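Local coordinates for protein maleylpyruvate isomerase (Ralstonia sp., PDB 2V6K) that catalyses the glutathione-dependent isomerisation of maleylpyruvate to fumarylpyruvate in naphthalene degradation, working as a homodimeric zeta-class glutathione transferase, at residues 89-92 with 93-97. Residues are numbered along the deposited sequence; the frame is centred on the assembly and turned at random.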
loop_
_atom_site.group_PDB
_atom_site.type_symbol
_atom_site.label_atom_id
_atom_site.label_comp_id
_atom_site.label_asym_id
_atom_site.label_seq_id
_atom_site.Cartn_x
_atom_site.Cartn_y
_atom_site.Cartn_z
ATOM N N ASP A 89 -6.249 10.888 15.316
ATOM C CA ASP A 89 -6.351 9.477 15.684
ATOM C C ASP A 89 -7.238 8.721 14.701
ATOM O O ASP A 89 -6.844 7.680 14.180
ATOM C CB ASP A 89 -6.862 9.294 17.116
ATOM C CG ASP A 89 -6.778 7.849 17.577
ATOM O OD1 ASP A 89 -5.692 7.428 18.034
ATOM O OD2 ASP A 89 -7.796 7.133 17.475
ATOM N N GLY A 90 -8.424 9.263 14.438
ATOM C CA GLY A 90 -9.356 8.668 13.490
ATOM C C GLY A 90 -8.784 8.591 12.091
ATOM O O GLY A 90 -8.951 7.576 11.409
ATOM N N ARG A 91 -8.110 9.656 11.654
ATOM C CA ARG A 91 -7.414 9.668 10.358
ATOM C C ARG A 91 -6.460 8.484 10.274
ATOM O O ARG A 91 -6.449 7.758 9.276
ATOM C CB ARG A 91 -6.603 10.956 10.163
ATOM C CG ARG A 91 -7.361 12.169 9.662
ATOM C CD ARG A 91 -6.513 13.447 9.805
ATOM N NE ARG A 91 -5.379 13.522 8.872
ATOM C CZ ARG A 91 -4.088 13.478 9.219
ATOM N NH1 ARG A 91 -3.730 13.357 10.495
ATOM N NH2 ARG A 91 -3.143 13.563 8.284
ATOM N N GLN A 92 -5.656 8.298 11.318
ATOM C CA GLN A 92 -4.665 7.229 11.319
ATOM C C GLN A 92 -5.325 5.854 11.278
ATOM O O GLN A 92 -4.868 4.969 10.552
ATOM C CB GLN A 92 -3.722 7.370 12.517
ATOM C CG GLN A 92 -2.402 6.595 12.373
ATOM C CD GLN A 92 -2.516 5.103 12.646
ATOM O OE1 GLN A 92 -1.679 4.313 12.189
ATOM N NE2 GLN A 92 -3.532 4.706 13.401
ATOM N N ARG A 93 -6.406 5.676 12.031
ATOM C CA ARG A 93 -7.104 4.383 12.087
ATOM C C ARG A 93 -7.726 4.017 10.748
ATOM O O ARG A 93 -7.647 2.867 10.320
ATOM C CB ARG A 93 -8.199 4.373 13.165
ATOM C CG ARG A 93 -7.752 4.796 14.545
ATOM C CD ARG A 93 -6.724 3.856 15.121
ATOM N NE ARG A 93 -6.183 4.411 16.358
ATOM C CZ ARG A 93 -5.228 3.853 17.095
ATOM N NH1 ARG A 93 -4.679 2.694 16.745
ATOM N NH2 ARG A 93 -4.823 4.469 18.191
ATOM N N VAL A 94 -8.361 4.989 10.098
ATOM C CA VAL A 94 -8.976 4.749 8.795
ATOM C C VAL A 94 -7.902 4.452 7.755
ATOM O O VAL A 94 -8.047 3.529 6.953
ATOM C CB VAL A 94 -9.879 5.929 8.357
ATOM C CG1 VAL A 94 -10.330 5.751 6.917
ATOM C CG2 VAL A 94 -11.097 6.030 9.267
ATOM N N ARG A 95 -6.813 5.214 7.766
ATOM C CA ARG A 95 -5.707 4.922 6.855
ATOM C C ARG A 95 -5.085 3.556 7.125
ATOM O O ARG A 95 -4.649 2.889 6.191
ATOM C CB ARG A 95 -4.642 6.017 6.913
ATOM C CG ARG A 95 -5.055 7.317 6.251
ATOM C CD ARG A 95 -3.877 8.275 6.195
ATOM N NE ARG A 95 -4.180 9.482 5.426
ATOM C CZ ARG A 95 -4.121 10.723 5.894
ATOM N NH1 ARG A 95 -3.760 10.962 7.155
ATOM N NH2 ARG A 95 -4.416 11.732 5.086
ATOM N N ALA A 96 -5.031 3.139 8.388
ATOM C CA ALA A 96 -4.455 1.836 8.729
ATOM C C ALA A 96 -5.328 0.701 8.201
ATOM O O ALA A 96 -4.818 -0.268 7.627
ATOM C CB ALA A 96 -4.248 1.706 10.229
ATOM N N LEU A 97 -6.640 0.820 8.387
ATOM C CA LEU A 97 -7.574 -0.171 7.857
ATOM C C LEU A 97 -7.419 -0.286 6.346
ATOM O O LEU A 97 -7.314 -1.389 5.801
ATOM C CB LEU A 97 -9.019 0.194 8.219
ATOM C CG LEU A 97 -9.409 -0.015 9.686
ATOM C CD1 LEU A 97 -10.751 0.634 9.975
ATOM C CD2 LEU A 97 -9.439 -1.495 10.050
HETATM O O HOH W 1 -4.783 14.608 5.500
#
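R93 meets D89 one turn back on the first helix of the all-helical C-terminal domain of the glutathione transferase fold, a worked example of i to i+4 pairing in an alpha-helix. The backbone gives R93 N to D89 O at 3.0 Å. The side chains add a salt bridge: the R93 chain, bent at chi2 (-63°), turns back along the helix so that D89 lies at the edge of its guanidinium, with a weak but nearly straight bond from NE to OD2 (3.4 Å, 170°). Carboxylate and guanidinium planes stand 57° apart. V94 N bonds to G90 O at 3.0 Å, while its CG2 rests 3.4 Å from that same oxygen and its side chain packs on L164 and A165 of helix 164-178. R95, extended from CG to NE, runs alongside R91 toward the dimer interface. Their guanidinium planes are almost perpendicular, and R95 NH1 sits over a face of R91. Acidic partners probably offset this like-charge approach: E72 binds R95, and E76 of the second subunit binds R91. A96 N closes the next turn on Q92 O at 2.8 Å, and the methyl carbon CB of A96 lies 3.3 Å from that carbonyl oxygen.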